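Local structure of branched-chain-amino-acid aminotransferase (Pseudomonas aeruginosa, 6NST) at residues A[83-86]-A[87-91]; A[52-55]-A[56-59]. The protein probably catalyses the reversible transfer of the amino group of leucine, isoleucine or valine to 2-oxoglutarate, with pyridoxal 5'-phosphate as cofactor. The protein carries 1 engineered substitution. All coordinates share one frame; numbering follows the deposited sequence.

Interaction 1 of 2, residues A[83-86]-A[87-91]; sequences ATRA and AVREN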
loop_
_atom_site.group_PDB
_atom_site.type_symbol
_atom_site.label_atom_id
_atom_site.label_comp_id
_atom_site.label_asym_id
_atom_site.label_seq_id
_atom_site.Cartn_x
_atom_site.Cartn_y
_atom_site.Cartn_z
ATOM N N ALA A 83 21.435 28.633 -26.176
ATOM C CA ALA A 83 22.204 27.462 -26.580
ATOM C C ALA A 83 21.323 26.436 -27.279
ATOM O O ALA A 83 21.765 25.770 -28.223
ATOM C CB ALA A 83 22.891 26.839 -25.367
ATOM N N THR A 84 20.076 26.291 -26.827
ATOM C CA THR A 84 19.163 25.352 -27.472
ATOM C C THR A 84 18.898 25.755 -28.917
ATOM O O THR A 84 18.856 24.901 -29.811
ATOM C CB THR A 84 17.856 25.270 -26.686
ATOM O OG1 THR A 84 18.149 25.007 -25.309
ATOM C CG2 THR A 84 16.976 24.155 -27.232
ATOM N N ARG A 85 18.727 27.055 -29.164
ATOM C CA ARG A 85 18.562 27.532 -30.534
ATOM C C ARG A 85 19.840 27.340 -31.343
ATOM O O ARG A 85 19.784 26.990 -32.526
ATOM C CB ARG A 85 18.133 28.999 -30.524
ATOM C CG ARG A 85 16.798 29.232 -29.826
ATOM C CD ARG A 85 16.586 30.692 -29.447
ATOM N NE ARG A 85 16.479 31.562 -30.613
ATOM C CZ ARG A 85 17.461 32.340 -31.060
ATOM N NH1 ARG A 85 18.630 32.359 -30.434
ATOM N NH2 ARG A 85 17.272 33.099 -32.130
ATOM N N ALA A 86 21.002 27.550 -30.718
ATOM C CA ALA A 86 22.263 27.368 -31.430
ATOM C C ALA A 86 22.470 25.914 -31.834
ATOM O O ALA A 86 22.980 25.636 -32.926
ATOM C CB ALA A 86 23.428 27.858 -30.570
ATOM N N ALA A 87 22.079 24.973 -30.968
ATOM C CA ALA A 87 22.236 23.558 -31.292
ATOM C C ALA A 87 21.478 23.186 -32.559
ATOM O O ALA A 87 21.918 22.307 -33.309
ATOM C CB ALA A 87 21.769 22.694 -30.121
ATOM N N VAL A 88 20.351 23.843 -32.816
ATOM C CA VAL A 88 19.582 23.604 -34.032
ATOM C C VAL A 88 20.124 24.418 -35.200
ATOM O O VAL A 88 20.293 23.895 -36.304
ATOM C CB VAL A 88 18.094 23.909 -33.775
ATOM C CG1 VAL A 88 17.282 23.714 -35.043
ATOM C CG2 VAL A 88 17.564 23.034 -32.657
ATOM N N ARG A 89 20.407 25.702 -34.970
ATOM C CA ARG A 89 20.887 26.567 -36.044
ATOM C C ARG A 89 22.231 26.094 -36.579
ATOM O O ARG A 89 22.393 25.898 -37.790
ATOM C CB ARG A 89 20.992 28.008 -35.549
ATOM C CG ARG A 89 21.559 28.971 -36.580
ATOM C CD ARG A 89 21.702 30.374 -36.016
ATOM N NE ARG A 89 22.545 30.403 -34.825
ATOM C CZ ARG A 89 22.083 30.534 -33.585
ATOM N NH1 ARG A 89 20.780 30.652 -33.371
ATOM N NH2 ARG A 89 22.925 30.550 -32.561
ATOM N N GLU A 90 23.211 25.906 -35.691
ATOM C CA GLU A 90 24.573 25.632 -36.134
ATOM C C GLU A 90 24.700 24.293 -36.846
ATOM O O GLU A 90 25.668 24.094 -37.588
ATOM C CB GLU A 90 25.533 25.696 -34.946
ATOM C CG GLU A 90 25.554 27.051 -34.253
ATOM C CD GLU A 90 26.061 28.166 -35.152
ATOM O OE1 GLU A 90 26.932 27.899 -36.008
ATOM O OE2 GLU A 90 25.583 29.311 -35.002
ATOM N N ASN A 91 23.755 23.378 -36.646
ATOM C CA ASN A 91 23.721 22.131 -37.397
ATOM C C ASN A 91 22.879 22.233 -38.660
ATOM O O ASN A 91 22.769 21.245 -39.394
ATOM C CB ASN A 91 23.198 20.994 -36.516
ATOM C CG ASN A 91 24.165 20.624 -35.414
ATOM O OD1 ASN A 91 25.136 19.906 -35.646
ATOM N ND2 ASN A 91 23.906 21.112 -34.206
#
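The guanidinium of Arg89 lies with one face over the backbone of Ala86, its NH2 3.4 Å from Ala86 CB and its CZ 3.8 Å from Ala86 CA. CG stands anti to the backbone N (chi1 177°), and the bend at chi3 then folds the chain back along the helix toward the preceding turn. Alanine suits position 86 because its single methyl leaves room for this flat group. Near the guanidinium plane, NE donates to Glu90 OE2 at 3.2 Å in a salt bridge between sequence neighbours; the carboxylate oxygen is met on its anti side but well out of the carboxylate plane (34°). Glu90 itself bends at chi2, and its CG comes 3.2 Å from Ala86 O, the carbonyl that also accepts the Glu90 amide.

Backbone bonds of the helix hold these groups in register, Arg89 N to Arg85 O being nearly straight at 2.8 Å. One turn earlier, the guanidinium of Arg85 comes close to that of Arg89, NH1 to NH1 4.0 Å, with the two planes 48° apart. Arg85 NH1 has its own partner in Glu82. Ala83, Thr84, Ala87 and Val88 face inward, toward Ile122, Ala124 and Ile98 on the sheet, and Thr84 OG1 is bonded to Ile80 O.

The C-terminal part of helix 77-89 is thus amphipathic, mostly apolar against the strands and charged along its outer side. Glu82 and Glu90 probably offset much of the repulsion between the arginines, and both arginines bond carbonyls near the C-terminus, Arg85 NE that of Leu305 and Arg89 NH1 that of Val306.

Interaction 2 of 2, residues A[52-55]-A[56-59]; sequences IFRL and QAHT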
loop_
_atom_site.group_PDB
_atom_site.type_symbol
_atom_site.label_atom_id
_atom_site.label_comp_id
_atom_site.label_asym_id
_atom_site.label_seq_id
_atom_site.Cartn_x
_atom_site.Cartn_y
_atom_site.Cartn_z
ATOM N N ILE A 52 11.496 26.462 -32.403
ATOM C CA ILE A 52 11.398 25.555 -31.266
ATOM C C ILE A 52 10.042 25.746 -30.601
ATOM O O ILE A 52 9.624 26.877 -30.329
ATOM C CB ILE A 52 12.543 25.807 -30.270
ATOM C CG1 ILE A 52 13.896 25.500 -30.918
ATOM C CG2 ILE A 52 12.350 24.979 -29.015
ATOM C CD1 ILE A 52 15.079 25.823 -30.033
ATOM N N PHE A 53 9.350 24.641 -30.337
ATOM C CA PHE A 53 8.018 24.689 -29.752
ATOM C C PHE A 53 8.126 24.746 -28.234
ATOM O O PHE A 53 8.659 23.821 -27.608
ATOM C CB PHE A 53 7.185 23.485 -30.184
ATOM C CG PHE A 53 5.788 23.500 -29.642
ATOM C CD1 PHE A 53 4.873 24.441 -30.084
ATOM C CD2 PHE A 53 5.389 22.580 -28.690
ATOM C CE1 PHE A 53 3.585 24.462 -29.586
ATOM C CE2 PHE A 53 4.101 22.595 -28.189
ATOM C CZ PHE A 53 3.199 23.538 -28.637
ATOM N N ARG A 54 7.611 25.827 -27.651
ATOM C CA ARG A 54 7.607 26.055 -26.207
ATOM C C ARG A 54 9.004 25.867 -25.618
ATOM O O ARG A 54 9.245 25.027 -24.749
ATOM C CB ARG A 54 6.583 25.154 -25.515
ATOM C CG ARG A 54 5.182 25.299 -26.078
ATOM C CD ARG A 54 4.132 24.829 -25.091
ATOM N NE ARG A 54 4.042 25.713 -23.933
ATOM C CZ ARG A 54 3.134 25.595 -22.970
ATOM N NH1 ARG A 54 2.230 24.627 -23.021
ATOM N NH2 ARG A 54 3.128 26.447 -21.955
ATOM N N LEU A 55 9.934 26.677 -26.128
ATOM C CA LEU A 55 11.299 26.653 -25.617
ATOM C C LEU A 55 11.338 27.009 -24.134
ATOM O O LEU A 55 12.070 26.385 -23.356
ATOM C CB LEU A 55 12.171 27.612 -26.424
ATOM C CG LEU A 55 13.607 27.782 -25.934
ATOM C CD1 LEU A 55 14.321 26.440 -25.903
ATOM C CD2 LEU A 55 14.363 28.779 -26.799
ATOM N N GLN A 56 10.543 27.999 -23.725
ATOM C CA GLN A 56 10.580 28.467 -22.343
ATOM C C GLN A 56 10.089 27.396 -21.376
ATOM O O GLN A 56 10.680 27.198 -20.307
ATOM C CB GLN A 56 9.750 29.745 -22.205
ATOM C CG GLN A 56 9.646 30.293 -20.785
ATOM C CD GLN A 56 10.940 30.918 -20.288
ATOM O OE1 GLN A 56 11.930 30.998 -21.017
ATOM N NE2 GLN A 56 10.934 31.369 -19.038
ATOM N N ALA A 57 9.014 26.689 -21.736
ATOM C CA ALA A 57 8.464 25.674 -20.843
ATOM C C ALA A 57 9.439 24.520 -20.647
ATOM O O ALA A 57 9.521 23.949 -19.553
ATOM C CB ALA A 57 7.129 25.162 -21.383
ATOM N N HIS A 58 10.185 24.161 -21.691
ATOM C CA HIS A 58 11.146 23.073 -21.555
ATOM C C HIS A 58 12.371 23.515 -20.765
ATOM O O HIS A 58 12.925 22.735 -19.982
ATOM C CB HIS A 58 11.534 22.543 -22.935
ATOM C CG HIS A 58 10.469 21.710 -23.575
ATOM N ND1 HIS A 58 10.279 20.380 -23.266
ATOM C CD2 HIS A 58 9.523 22.021 -24.494
ATOM C CE1 HIS A 58 9.267 19.906 -23.971
ATOM N NE2 HIS A 58 8.790 20.881 -24.724
ATOM N N THR A 59 12.809 24.761 -20.959
ATOM C CA THR A 59 13.928 25.281 -20.184
ATOM C C THR A 59 13.540 25.478 -18.724
ATOM O O THR A 59 14.334 25.187 -17.821
ATOM C CB THR A 59 14.424 26.594 -20.798
ATOM O OG1 THR A 59 14.942 26.342 -22.110
ATOM C CG2 THR A 59 15.518 27.214 -19.939
HETATM O O HOH W 1 6.689 27.974 -23.785
#
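Leu55 O receives the Thr59 amide at 3.0 Å, with an N-H...O angle of 160°, in a regular bond of the first helical turn. Thr59 OG1 stands 3.1 Å from the same oxygen, brought there because it lies anti to the carbonyl carbon (chi1 -64°). Whether its proton goes to Leu55 O is not settled, for Asn81 OD1 also bonds this hydroxyl. A threonine fits here, able to turn its hydroxyl back to the helix while OG1 also touches Leu55 CD1 at 3.8 Å.

Arg54 occupies the N-cap position, and its backbone opens the helix: Arg54 O takes a weak bond from the His58 amide. The same carbonyl oxygen lies at the edge of the His58 imidazole, near the ring plane, with CD2 3.0 Å away. Phe53 O approaches that edge too, at 3.7 Å from CD2. ND1 hydrogen-bonds Glu39 OE2, which, with the carbonyls at the CD2 edge, favours this rotation of the ring. The arginine side chain runs back over the preceding residue, with its CG 3.5 Å above the centre of the Phe53 ring. Its NE reaches 4.0 Å from Ala57 CB, and a water in the guanidinium plane makes weak bonds to Arg54 NE and the Ala57 amide. Such a long, flexible residue can lay its CG methylene over an aromatic ring while its NH1 hydrogen-bonds Asn223 OD1 and the guanidinium makes a cation-pi contact with Trp302.

Here strand 51-53 gives way to helix 55-68. Ile52 and Leu55 pack on helix 77-89, whereas Phe53, Arg54, Ala57 and His58 lean on helix 220-231; His58 additionally touches Val41 of strand 36-46 and lies about 6 Å, side chain to side chain, from Lys160, the probable cofactor-bearing lysine.

Interaction 2 comes first along the chain, where strand 51-53 passes into helix 55-68; interaction 1 follows at the C-terminal end of the next helix, 77-89. Their centres are 14 Å apart, on the same side of the chain's centre, and they touch directly. Thr84 CG2 packs on Leu55 CD1 at 3.7 Å, and Arg85 CG meets Ile52 CD1 at 3.8 Å. Both belong to the part of the fold built on the seven-stranded antiparallel sheet, which includes strand 51-53 and supports helix 77-89. Apolar packing thus ties the more peripheral helix end of interaction 1 to a strand-helix junction whose His58 lies near the probable cofactor lysine.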